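Long-range contacts in foldase protein PrsA (Streptococcus pneumoniae, PDB 5TVL), which probably helps secreted proteins fold after export across the membrane, as a surface lipoprotein foldase with a parvulin-type peptidyl-prolyl cis-trans isomerase domain: residues D119-I124 with G164-F169; Q123-N128 with D153-E158; G191-I196 with Y209-T214. All blocks are in the same frame, centred on the assembly; numbering follows the deposited sequence.

Contact 1 (D119-I124 with G164-F169); sequences DVTAQI and GGEITF
Val120-Gln123 runs antiparallel to Glu166-Phe169, the axes of strands 120-124 and 166-169 approaching to 4.5 Å with 144° between their directions. The hydrogen-bonded pairs Val120-Phe169 and Ala122-Ile167 alternate with the non-hydrogen-bonded pairs Thr121-Thr168 and Gln123-Glu166. Beyond the last pair Ile124 N still reaches Gly165 O (2.9 Å), and Gly165 turns with a positive phi (75°), a conformation that suits glycine, as the chain enters strand 166-169. On the face carrying Val120, Ala122, Ile167 and Phe169, the phenyl ring is the main apolar piece. Phe169 CG stands between its own backbone N and carbonyl carbon (chi1 54°), which swings the ring across toward the partner strand. There Val120 CG2 lies over one ring face, 4.2 Å from the centroid, in a CH-pi contact, and Ala122 CB meets Phe169 CE1 obliquely at 4.3 Å. The other face is more polar: Thr121 OG1 and Thr168 OG1 share a weak hydrogen bond of 3.5 Å, while Thr121 CG2 packs on Glu166 CG at 3.7 Å. Strand 166-169 is an outermost strand of the four-stranded antiparallel sheet of the parvulin domain, and strand 120-127 is bonded on its other side to strand 207-216. Lys181 and Ala184 of helix 178-186 pack on Phe169, whereas Phe147 and Ala148 of helix 147-154 meet Gln123 on the threonine-bearing face.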
ATOM      1  N   ASP A 119       0.737  12.855 -18.947  1.00 57.36           N
ATOM      2  CA  ASP A 119       2.066  12.349 -19.310  1.00 59.08           C
ATOM      3  C   ASP A 119       3.077  13.476 -19.502  1.00 57.61           C
ATOM      4  O   ASP A 119       2.808  14.445 -20.207  1.00 63.23           O
ATOM      5  CB  ASP A 119       2.015  11.474 -20.581  1.00 63.18           C
ATOM      6  CG  ASP A 119       1.694  10.009 -20.286  1.00 66.05           C
ATOM      7  OD1 ASP A 119       2.319   9.421 -19.377  1.00 67.67           O
ATOM      8  OD2 ASP A 119       0.829   9.434 -20.980  1.00 71.43           O
ATOM      9  N   VAL A 120       4.220  13.349 -18.836  1.00 56.51           N
ATOM     10  CA  VAL A 120       5.371  14.217 -19.062  1.00 57.69           C
ATOM     11  C   VAL A 120       6.571  13.327 -19.380  1.00 60.32           C
ATOM     12  O   VAL A 120       6.751  12.274 -18.765  1.00 58.81           O
ATOM     13  CB  VAL A 120       5.660  15.151 -17.854  1.00 55.82           C
ATOM     14  CG1 VAL A 120       4.382  15.850 -17.408  1.00 58.12           C
ATOM     15  CG2 VAL A 120       6.293  14.410 -16.680  1.00 54.22           C
ATOM     16  N   THR A 121       7.360  13.732 -20.368  1.00 70.00           N
ATOM     17  CA  THR A 121       8.628  13.076 -20.661  1.00 71.98           C
ATOM     18  C   THR A 121       9.718  13.781 -19.860  1.00 69.51           C
ATOM     19  O   THR A 121       9.637  14.986 -19.599  1.00 67.82           O
ATOM     20  CB  THR A 121       8.955  13.120 -22.165  1.00 78.68           C
ATOM     21  OG1 THR A 121       7.815  12.680 -22.914  1.00 82.65           O
ATOM     22  CG2 THR A 121      10.147  12.220 -22.491  1.00 81.02           C
ATOM     23  N   ALA A 122      10.725  13.017 -19.456  1.00 69.48           N
ATOM     24  CA  ALA A 122      11.845  13.553 -18.688  1.00 66.86           C
ATOM     25  C   ALA A 122      13.011  12.588 -18.722  1.00 66.72           C
ATOM     26  O   ALA A 122      12.850  11.426 -19.100  1.00 74.09           O
ATOM     27  CB  ALA A 122      11.426  13.812 -17.246  1.00 63.34           C
ATOM     28  N   GLN A 123      14.179  13.084 -18.326  1.00 64.17           N
ATOM     29  CA  GLN A 123      15.386  12.274 -18.216  1.00 65.71           C
ATOM     30  C   GLN A 123      15.827  12.253 -16.759  1.00 61.76           C
ATOM     31  O   GLN A 123      15.940  13.309 -16.136  1.00 58.12           O
ATOM     32  CB  GLN A 123      16.491  12.843 -19.104  1.00 72.39           C
ATOM     33  CG  GLN A 123      16.153  12.826 -20.588  1.00 76.25           C
ATOM     34  CD  GLN A 123      17.118  13.646 -21.421  1.00 81.01           C
ATOM     35  OE1 GLN A 123      18.322  13.654 -21.169  1.00 89.01           O
ATOM     36  NE2 GLN A 123      16.593  14.336 -22.427  1.00 82.46           N
ATOM     37  N   ILE A 124      16.063  11.054 -16.222  1.00 62.53           N
ATOM     38  CA  ILE A 124      16.458  10.880 -14.819  1.00 63.01           C
ATOM     39  C   ILE A 124      17.861  10.289 -14.716  1.00 62.83           C
ATOM     40  O   ILE A 124      18.320   9.605 -15.630  1.00 67.58           O
ATOM     41  CB  ILE A 124      15.447  10.020 -14.012  1.00 67.06           C
ATOM     42  CG1 ILE A 124      15.279   8.611 -14.603  1.00 74.34           C
ATOM     43  CG2 ILE A 124      14.093  10.716 -13.945  1.00 68.41           C
ATOM     44  CD1 ILE A 124      14.485   7.675 -13.714  1.00 78.06           C
ATOM     45  N   GLY A 164      19.377   7.262 -22.937  1.00111.55           N
ATOM     46  CA  GLY A 164      19.788   8.589 -22.470  1.00107.88           C
ATOM     47  C   GLY A 164      19.040   9.088 -21.245  1.00106.02           C
ATOM     48  O   GLY A 164      18.755  10.281 -21.130  1.00106.19           O
ATOM     49  N   GLY A 165      18.710   8.172 -20.333  1.00103.06           N
ATOM     50  CA  GLY A 165      17.964   8.504 -19.118  1.00 94.72           C
ATOM     51  C   GLY A 165      16.471   8.772 -19.277  1.00 88.67           C
ATOM     52  O   GLY A 165      15.791   8.999 -18.278  1.00 87.08           O
ATOM     53  N   GLU A 166      15.946   8.705 -20.504  1.00 83.17           N
ATOM     54  CA  GLU A 166      14.596   9.200 -20.804  1.00 80.20           C
ATOM     55  C   GLU A 166      13.493   8.297 -20.257  1.00 74.74           C
ATOM     56  O   GLU A 166      13.652   7.077 -20.192  1.00 73.04           O
ATOM     57  CB  GLU A 166      14.405   9.388 -22.319  1.00 85.21           C
ATOM     58  CG  GLU A 166      13.081  10.046 -22.708  1.00 85.31           C
ATOM     59  CD  GLU A 166      13.024  10.470 -24.164  1.00 84.63           C
ATOM     60  OE1 GLU A 166      13.889  11.265 -24.589  1.00 81.97           O
ATOM     61  OE2 GLU A 166      12.102  10.021 -24.879  1.00 81.01           O
ATOM     62  N   ILE A 167      12.376   8.916 -19.876  1.00 71.68           N
ATOM     63  CA  ILE A 167      11.196   8.200 -19.392  1.00 69.25           C
ATOM     64  C   ILE A 167       9.945   9.084 -19.475  1.00 66.18           C
ATOM     65  O   ILE A 167      10.027  10.299 -19.292  1.00 62.06           O
ATOM     66  CB  ILE A 167      11.402   7.683 -17.942  1.00 69.82           C
ATOM     67  CG1 ILE A 167      10.235   6.783 -17.508  1.00 71.09           C
ATOM     68  CG2 ILE A 167      11.600   8.837 -16.960  1.00 69.27           C
ATOM     69  CD1 ILE A 167      10.580   5.836 -16.379  1.00 69.30           C
ATOM     70  N   THR A 168       8.803   8.454 -19.761  1.00 65.03           N
ATOM     71  CA  THR A 168       7.490   9.105 -19.763  1.00 64.41           C
ATOM     72  C   THR A 168       6.667   8.554 -18.591  1.00 64.73           C
ATOM     73  O   THR A 168       6.737   7.356 -18.304  1.00 63.06           O
ATOM     74  CB  THR A 168       6.749   8.841 -21.091  1.00 64.69           C
ATOM     75  OG1 THR A 168       7.561   9.277 -22.187  1.00 65.85           O
ATOM     76  CG2 THR A 168       5.413   9.576 -21.145  1.00 65.07           C
ATOM     77  N   PHE A 169       5.904   9.420 -17.918  1.00 50.41           N
ATOM     78  CA  PHE A 169       5.052   8.994 -16.791  1.00 51.01           C
ATOM     79  C   PHE A 169       3.908   9.955 -16.440  1.00 51.65           C
ATOM     80  O   PHE A 169       4.000  11.161 -16.667  1.00 52.01           O
ATOM     81  CB  PHE A 169       5.899   8.720 -15.534  1.00 50.33           C
ATOM     82  CG  PHE A 169       6.790   9.864 -15.116  1.00 47.95           C
ATOM     83  CD1 PHE A 169       8.091   9.966 -15.605  1.00 47.07           C
ATOM     84  CD2 PHE A 169       6.347  10.820 -14.204  1.00 46.10           C
ATOM     85  CE1 PHE A 169       8.920  11.010 -15.209  1.00 44.82           C
ATOM     86  CE2 PHE A 169       7.172  11.866 -13.808  1.00 43.42           C
ATOM     87  CZ  PHE A 169       8.461  11.960 -14.309  1.00 42.82           C
TER

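Contact 2 (Q123-N128 with D153-E158); sequences QIIRLN and DNSTDE
The guanidinium of Arg126 has Asp157 CB over one face, 3.9 Å above the plane and offset toward the rim, while Thr156 O approaches it obliquely. Arg126 NH2 also touches Asp157 CA and is hydrogen-bonded to Tyr204 OH of the second subunit. The side chain runs straight as far as chi2 and then bends at chi3 (69°), which brings the flat group alongside the loop. Its plane and that of the Asp157 carboxylate are only 19° apart, yet Arg126 NH2 and Asp157 OD1 remain 4.7 Å from each other, so no salt bridge forms. The second flat group, the Asn128 amide, receives Thr156 OG1 at Asn128 OD1 (2.9 Å), with the hydroxyl oxygen 36° above the plane of the amide carbonyl. Thr156 is gripped through its backbone too: Thr156 N donates to Arg126 O at 2.8 Å, nearly straight. One residue earlier, Ser155 OG takes a weak bond from Arg126 N at 3.3 Å. Ile125 CG2 packs on Ser155 CB at 3.9 Å. Residues 155-157, the link between helices 147-154 and 158-161 of the parvulin domain, are thereby held against strand 120-127. Asp157 is the N-cap of the latter helix, its OD1 accepting a hydrogen bond from Lys159 N. Chemically, neutral hydrogen bonds hold the strand to the turn; Asp157 offers Arg126 mainly its CB and backbone, while Asp157 OD1 is bonded at the helix start, and any attraction between the two charges would act only at a distance.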
ATOM      1  N   GLN A 123      14.179  13.084 -18.326  1.00 64.17           N
ATOM      2  CA  GLN A 123      15.386  12.274 -18.216  1.00 65.71           C
ATOM      3  C   GLN A 123      15.827  12.253 -16.759  1.00 61.76           C
ATOM      4  O   GLN A 123      15.940  13.309 -16.136  1.00 58.12           O
ATOM      5  CB  GLN A 123      16.491  12.843 -19.104  1.00 72.39           C
ATOM      6  CG  GLN A 123      16.153  12.826 -20.588  1.00 76.25           C
ATOM      7  CD  GLN A 123      17.118  13.646 -21.421  1.00 81.01           C
ATOM      8  OE1 GLN A 123      18.322  13.654 -21.169  1.00 89.01           O
ATOM      9  NE2 GLN A 123      16.593  14.336 -22.427  1.00 82.46           N
ATOM     10  N   ILE A 124      16.063  11.054 -16.222  1.00 62.53           N
ATOM     11  CA  ILE A 124      16.458  10.880 -14.819  1.00 63.01           C
ATOM     12  C   ILE A 124      17.861  10.289 -14.716  1.00 62.83           C
ATOM     13  O   ILE A 124      18.320   9.605 -15.630  1.00 67.58           O
ATOM     14  CB  ILE A 124      15.447  10.020 -14.012  1.00 67.06           C
ATOM     15  CG1 ILE A 124      15.279   8.611 -14.603  1.00 74.34           C
ATOM     16  CG2 ILE A 124      14.093  10.716 -13.945  1.00 68.41           C
ATOM     17  CD1 ILE A 124      14.485   7.675 -13.714  1.00 78.06           C
ATOM     18  N   ILE A 125      18.534  10.577 -13.601  1.00 64.90           N
ATOM     19  CA  ILE A 125      19.854  10.015 -13.285  1.00 67.15           C
ATOM     20  C   ILE A 125      19.850   9.545 -11.823  1.00 67.70           C
ATOM     21  O   ILE A 125      19.972  10.362 -10.907  1.00 67.26           O
ATOM     22  CB  ILE A 125      20.998  11.044 -13.510  1.00 65.61           C
ATOM     23  CG1 ILE A 125      20.917  11.648 -14.918  1.00 68.09           C
ATOM     24  CG2 ILE A 125      22.365  10.394 -13.296  1.00 65.49           C
ATOM     25  CD1 ILE A 125      21.957  12.709 -15.209  1.00 71.39           C
ATOM     26  N   ARG A 126      19.704   8.235 -11.613  1.00 68.42           N
ATOM     27  CA  ARG A 126      19.768   7.644 -10.269  1.00 64.36           C
ATOM     28  C   ARG A 126      21.228   7.417  -9.851  1.00 62.19           C
ATOM     29  O   ARG A 126      22.055   7.009 -10.669  1.00 61.04           O
ATOM     30  CB  ARG A 126      18.992   6.327 -10.217  1.00 67.60           C
ATOM     31  CG  ARG A 126      18.709   5.832  -8.806  1.00 72.95           C
ATOM     32  CD  ARG A 126      17.824   4.595  -8.814  1.00 74.31           C
ATOM     33  NE  ARG A 126      18.513   3.421  -9.350  1.00 72.70           N
ATOM     34  CZ  ARG A 126      17.971   2.210  -9.486  1.00 76.70           C
ATOM     35  NH1 ARG A 126      16.708   1.978  -9.127  1.00 80.34           N
ATOM     36  NH2 ARG A 126      18.699   1.216  -9.990  1.00 83.47           N
ATOM     37  N   LEU A 127      21.529   7.681  -8.580  1.00 60.62           N
ATOM     38  CA  LEU A 127      22.892   7.600  -8.038  1.00 61.94           C
ATOM     39  C   LEU A 127      22.897   6.957  -6.648  1.00 63.61           C
ATOM     40  O   LEU A 127      21.927   7.078  -5.894  1.00 58.61           O
ATOM     41  CB  LEU A 127      23.499   9.001  -7.965  1.00 63.78           C
ATOM     42  CG  LEU A 127      23.918   9.611  -9.314  1.00 67.07           C
ATOM     43  CD1 LEU A 127      23.365  11.019  -9.492  1.00 67.14           C
ATOM     44  CD2 LEU A 127      25.430   9.584  -9.489  1.00 72.00           C
ATOM     45  N   ASN A 128      23.996   6.277  -6.320  1.00 67.54           N
ATOM     46  CA  ASN A 128      24.157   5.606  -5.026  1.00 69.36           C
ATOM     47  C   ASN A 128      24.733   6.538  -3.966  1.00 70.28           C
ATOM     48  O   ASN A 128      24.262   6.544  -2.835  1.00 75.02           O
ATOM     49  CB  ASN A 128      25.043   4.361  -5.165  1.00 75.49           C
ATOM     50  CG  ASN A 128      24.394   3.279  -6.009  1.00 77.75           C
ATOM     51  OD1 ASN A 128      23.650   3.573  -6.945  1.00 79.74           O
ATOM     52  ND2 ASN A 128      24.664   2.020  -5.677  1.00 82.46           N
ATOM     53  N   ASP A 153      26.660   7.894 -18.732  1.00 90.63           N
ATOM     54  CA  ASP A 153      27.908   7.643 -18.002  1.00 95.96           C
ATOM     55  C   ASP A 153      27.679   7.289 -16.527  1.00 97.37           C
ATOM     56  O   ASP A 153      28.290   6.348 -16.016  1.00102.47           O
ATOM     57  CB  ASP A 153      28.842   8.860 -18.094  1.00 96.31           C
ATOM     58  CG  ASP A 153      29.233   9.203 -19.530  1.00 94.96           C
ATOM     59  OD1 ASP A 153      29.335   8.288 -20.376  1.00 92.64           O
ATOM     60  OD2 ASP A 153      29.447  10.401 -19.811  1.00 95.64           O
ATOM     61  N   ASN A 154      26.793   8.032 -15.860  1.00 96.14           N
ATOM     62  CA  ASN A 154      26.685   8.018 -14.390  1.00 90.33           C
ATOM     63  C   ASN A 154      25.462   7.308 -13.788  1.00 85.70           C
ATOM     64  O   ASN A 154      25.506   6.915 -12.620  1.00 86.28           O
ATOM     65  CB  ASN A 154      26.719   9.459 -13.868  1.00 89.06           C
ATOM     66  CG  ASN A 154      27.880  10.260 -14.434  1.00 88.36           C
ATOM     67  OD1 ASN A 154      28.986   9.741 -14.592  1.00 95.63           O
ATOM     68  ND2 ASN A 154      27.636  11.530 -14.745  1.00 84.27           N
ATOM     69  N   SER A 155      24.383   7.144 -14.557  1.00 82.43           N
ATOM     70  CA  SER A 155      23.109   6.649 -14.008  1.00 80.23           C
ATOM     71  C   SER A 155      23.150   5.164 -13.619  1.00 78.50           C
ATOM     72  O   SER A 155      23.484   4.310 -14.444  1.00 76.27           O
ATOM     73  CB  SER A 155      21.961   6.888 -14.996  1.00 78.93           C
ATOM     74  OG  SER A 155      20.700   6.667 -14.390  1.00 76.91           O
ATOM     75  N   THR A 156      22.803   4.879 -12.361  1.00 78.23           N
ATOM     76  CA  THR A 156      22.691   3.509 -11.843  1.00 81.57           C
ATOM     77  C   THR A 156      21.480   2.765 -12.415  1.00 82.63           C
ATOM     78  O   THR A 156      21.522   1.541 -12.562  1.00 85.17           O
ATOM     79  CB  THR A 156      22.571   3.493 -10.300  1.00 82.98           C
ATOM     80  OG1 THR A 156      23.596   4.310  -9.722  1.00 81.48           O
ATOM     81  CG2 THR A 156      22.687   2.063  -9.750  1.00 86.71           C
ATOM     82  N   ASP A 157      20.404   3.495 -12.708  1.00 83.26           N
ATOM     83  CA  ASP A 157      19.204   2.899 -13.298  1.00 90.18           C
ATOM     84  C   ASP A 157      19.545   2.426 -14.715  1.00 94.21           C
ATOM     85  O   ASP A 157      19.576   3.221 -15.657  1.00 98.34           O
ATOM     86  CB  ASP A 157      18.033   3.900 -13.298  1.00 89.31           C
ATOM     87  CG  ASP A 157      16.673   3.242 -13.572  1.00 91.13           C
ATOM     88  OD1 ASP A 157      16.616   2.091 -14.061  1.00 95.87           O
ATOM     89  OD2 ASP A 157      15.643   3.890 -13.289  1.00 94.66           O
ATOM     90  N   GLU A 158      19.814   1.125 -14.839  1.00 96.03           N
ATOM     91  CA  GLU A 158      20.209   0.513 -16.114  1.00 95.25           C
ATOM     92  C   GLU A 158      19.083   0.506 -17.156  1.00 95.92           C
ATOM     93  O   GLU A 158      19.360   0.430 -18.354  1.00 95.97           O
ATOM     94  CB  GLU A 158      20.707  -0.924 -15.898  1.00 98.48           C
ATOM     95  CG  GLU A 158      21.970  -1.061 -15.050  1.00 99.14           C
ATOM     96  CD  GLU A 158      23.249  -0.792 -15.826  1.00 95.50           C
ATOM     97  OE1 GLU A 158      23.449   0.352 -16.276  1.00 92.02           O
ATOM     98  OE2 GLU A 158      24.066  -1.725 -15.974  1.00 92.35           O
TER

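Contact 3 (G191-I196 with Y209-T214); sequences GVSDVI and YIVKLT
Ser193 and Val211 form the tight centre of this contact. Ser193 N donates to Val211 O at 2.9 Å, nearly straight, and Val211 N returns a bond of 2.9 Å to Ser193 OG, so a side-chain oxygen takes the place a backbone carbonyl would hold in a regular strand pair. With chi1 at 73°, OG sits close to both the N and C of its own backbone, within reach of Val211 N. Ser193 OG also donates to Asp194 O (3.0 Å), so the hydroxyl both accepts and donates a bond, which would limit its rotation. Next to it Ile196 CD1 leans obliquely on Val211 CG2. Ile196 and Tyr209 then make a hydrogen-bonded antiparallel pair: Ile196 N to Tyr209 O is 2.9 Å and Tyr209 N to Ile196 O is 2.8 Å. Ile196 O also lies at the edge of the Tyr209 ring, near its plane. The sequence family and the β-α3-β-α-β2 topology identify a parvulin domain; here the chain leaving helix 178-186 settles along strand 207-216 before becoming edge strand 196-198. Helix 178-186 packs on the face bearing Tyr209 and Val211, through Val180. The looser part is the loop at Asp194, between the two bridged parts, where the register shifts by one residue. The Asp194 side chain starts away from strand 207-216, and its backbone N donates to Asn67 OD1 of the second subunit. At the other end the partly exposed Val192 and Lys212 meet through methyl CG2 and the aliphatic CD, and Val192 CG1 touches Ile210 CG2 at 4.0 Å. Gly191 O accepts a longer backbone bond from Leu213 N, 3.2 Å.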
ATOM      1  N   GLY A 191      14.265  22.227 -17.659  1.00 63.17           N
ATOM      2  CA  GLY A 191      14.654  22.629 -16.305  1.00 58.62           C
ATOM      3  C   GLY A 191      15.222  21.447 -15.544  1.00 53.61           C
ATOM      4  O   GLY A 191      14.703  20.338 -15.646  1.00 47.78           O
ATOM      5  N   VAL A 192      16.283  21.693 -14.775  1.00 52.85           N
ATOM      6  CA  VAL A 192      17.006  20.648 -14.047  1.00 49.61           C
ATOM      7  C   VAL A 192      16.739  20.788 -12.547  1.00 49.55           C
ATOM      8  O   VAL A 192      16.932  21.864 -11.975  1.00 49.23           O
ATOM      9  CB  VAL A 192      18.529  20.721 -14.317  1.00 49.25           C
ATOM     10  CG1 VAL A 192      19.286  19.685 -13.486  1.00 49.80           C
ATOM     11  CG2 VAL A 192      18.824  20.531 -15.801  1.00 49.33           C
ATOM     12  N   SER A 193      16.298  19.697 -11.921  1.00 46.41           N
ATOM     13  CA  SER A 193      16.064  19.668 -10.477  1.00 45.22           C
ATOM     14  C   SER A 193      17.384  19.596  -9.714  1.00 45.37           C
ATOM     15  O   SER A 193      18.426  19.254 -10.285  1.00 45.01           O
ATOM     16  CB  SER A 193      15.184  18.465 -10.092  1.00 43.34           C
ATOM     17  OG  SER A 193      15.896  17.235 -10.171  1.00 39.33           O
ATOM     18  N   ASP A 194      17.321  19.916  -8.423  1.00 43.74           N
ATOM     19  CA  ASP A 194      18.406  19.618  -7.482  1.00 45.86           C
ATOM     20  C   ASP A 194      18.330  18.131  -7.106  1.00 42.28           C
ATOM     21  O   ASP A 194      17.494  17.398  -7.651  1.00 38.39           O
ATOM     22  CB  ASP A 194      18.298  20.516  -6.247  1.00 48.92           C
ATOM     23  CG  ASP A 194      18.473  21.988  -6.581  1.00 59.16           C
ATOM     24  OD1 ASP A 194      19.527  22.347  -7.150  1.00 62.93           O
ATOM     25  OD2 ASP A 194      17.560  22.785  -6.271  1.00 63.28           O
ATOM     26  N   VAL A 195      19.191  17.678  -6.192  1.00 42.82           N
ATOM     27  CA  VAL A 195      19.208  16.262  -5.792  1.00 42.90           C
ATOM     28  C   VAL A 195      17.919  15.906  -5.038  1.00 40.02           C
ATOM     29  O   VAL A 195      17.553  16.573  -4.066  1.00 40.37           O
ATOM     30  CB  VAL A 195      20.450  15.882  -4.937  1.00 42.92           C
ATOM     31  CG1 VAL A 195      20.397  14.407  -4.535  1.00 41.60           C
ATOM     32  CG2 VAL A 195      21.741  16.177  -5.696  1.00 43.92           C
ATOM     33  N   ILE A 196      17.239  14.868  -5.529  1.00 36.94           N
ATOM     34  CA  ILE A 196      16.072  14.276  -4.879  1.00 36.08           C
ATOM     35  C   ILE A 196      16.579  13.027  -4.179  1.00 37.97           C
ATOM     36  O   ILE A 196      17.453  12.341  -4.709  1.00 37.90           O
ATOM     37  CB  ILE A 196      14.986  13.895  -5.911  1.00 34.96           C
ATOM     38  CG1 ILE A 196      14.529  15.132  -6.695  1.00 35.99           C
ATOM     39  CG2 ILE A 196      13.790  13.227  -5.235  1.00 34.31           C
ATOM     40  CD1 ILE A 196      14.110  14.832  -8.116  1.00 35.83           C
ATOM     41  N   TYR A 209      18.444  11.145  -6.995  1.00 39.19           N
ATOM     42  CA  TYR A 209      17.966  11.368  -8.360  1.00 38.63           C
ATOM     43  C   TYR A 209      18.200  12.810  -8.803  1.00 39.77           C
ATOM     44  O   TYR A 209      18.156  13.734  -7.988  1.00 40.77           O
ATOM     45  CB  TYR A 209      16.474  11.052  -8.459  1.00 38.23           C
ATOM     46  CG  TYR A 209      16.100   9.630  -8.121  1.00 38.72           C
ATOM     47  CD1 TYR A 209      15.916   9.234  -6.798  1.00 39.12           C
ATOM     48  CD2 TYR A 209      15.899   8.682  -9.123  1.00 41.71           C
ATOM     49  CE1 TYR A 209      15.557   7.933  -6.480  1.00 41.10           C
ATOM     50  CE2 TYR A 209      15.539   7.377  -8.815  1.00 44.32           C
ATOM     51  CZ  TYR A 209      15.370   7.009  -7.491  1.00 43.27           C
ATOM     52  OH  TYR A 209      15.016   5.721  -7.169  1.00 50.30           O
ATOM     53  N   ILE A 210      18.460  12.984 -10.098  1.00 41.05           N
ATOM     54  CA  ILE A 210      18.494  14.298 -10.744  1.00 41.08           C
ATOM     55  C   ILE A 210      17.566  14.186 -11.949  1.00 41.21           C
ATOM     56  O   ILE A 210      17.723  13.273 -12.758  1.00 41.25           O
ATOM     57  CB  ILE A 210      19.920  14.699 -11.192  1.00 43.79           C
ATOM     58  CG1 ILE A 210      20.887  14.691  -9.997  1.00 46.69           C
ATOM     59  CG2 ILE A 210      19.913  16.084 -11.829  1.00 43.86           C
ATOM     60  CD1 ILE A 210      22.354  14.743 -10.378  1.00 51.87           C
ATOM     61  N   VAL A 211      16.608  15.108 -12.059  1.00 87.14           N
ATOM     62  CA  VAL A 211      15.579  15.063 -13.106  1.00 82.46           C
ATOM     63  C   VAL A 211      15.750  16.238 -14.069  1.00 80.19           C
ATOM     64  O   VAL A 211      16.059  17.353 -13.648  1.00 78.45           O
ATOM     65  CB  VAL A 211      14.153  15.102 -12.506  1.00 79.98           C
ATOM     66  CG1 VAL A 211      13.091  14.941 -13.591  1.00 78.30           C
ATOM     67  CG2 VAL A 211      13.978  14.018 -11.457  1.00 85.17           C
ATOM     68  N   LYS A 212      15.542  15.961 -15.357  1.00 81.17           N
ATOM     69  CA  LYS A 212      15.559  16.960 -16.427  1.00 82.04           C
ATOM     70  C   LYS A 212      14.241  16.823 -17.192  1.00 78.40           C
ATOM     71  O   LYS A 212      14.028  15.816 -17.870  1.00 78.02           O
ATOM     72  CB  LYS A 212      16.756  16.703 -17.354  1.00 88.81           C
ATOM     73  CG  LYS A 212      16.822  17.537 -18.633  1.00 93.67           C
ATOM     74  CD  LYS A 212      17.335  18.946 -18.383  1.00 97.85           C
ATOM     75  CE  LYS A 212      17.344  19.771 -19.665  1.00103.74           C
ATOM     76  NZ  LYS A 212      18.392  19.344 -20.634  1.00110.41           N
ATOM     77  N   LEU A 213      13.366  17.823 -17.084  1.00 77.18           N
ATOM     78  CA  LEU A 213      12.088  17.809 -17.806  1.00 76.30           C
ATOM     79  C   LEU A 213      12.316  18.110 -19.290  1.00 78.75           C
ATOM     80  O   LEU A 213      12.941  19.115 -19.631  1.00 81.29           O
ATOM     81  CB  LEU A 213      11.104  18.821 -17.209  1.00 76.23           C
ATOM     82  CG  LEU A 213       9.639  18.676 -17.643  1.00 77.32           C
ATOM     83  CD1 LEU A 213       8.997  17.440 -17.024  1.00 76.59           C
ATOM     84  CD2 LEU A 213       8.845  19.920 -17.278  1.00 81.46           C
ATOM     85  N   THR A 214      11.807  17.227 -20.151  1.00 79.40           N
ATOM     86  CA  THR A 214      11.950  17.334 -21.608  1.00 82.05           C
ATOM     87  C   THR A 214      10.638  17.798 -22.255  1.00 86.05           C
ATOM     88  O   THR A 214      10.644  18.738 -23.056  1.00 94.62           O
ATOM     89  CB  THR A 214      12.391  15.983 -22.225  1.00 79.62           C
ATOM     90  OG1 THR A 214      13.623  15.562 -21.627  1.00 78.86           O
ATOM     91  CG2 THR A 214      12.587  16.092 -23.740  1.00 82.81           C
TER

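All three contacts belong to the parvulin domain, the part of the protein to which isomerase activity is ascribed, and their centres lie about 11 to 12 Å apart. Contacts 1 and 2 use successive parts of strand 120-127, sharing Gln123 and Ile124: contact 1 adds an edge strand, contact 2 an interhelical turn. Contact 3 lies across the sheet, on the side away from 166-169. Gln123 N to Lys212 O (2.8 Å) and Ile125 N to Ile210 O (2.9 Å) are probable hydrogen bonds between strands 120-127 and 207-216, the first linking contacts 1 and 2 to contact 3, the second contact 2 to contact 3. Contacts 2 and 3 both touch the second subunit, whereas contact 1 meets no other chain.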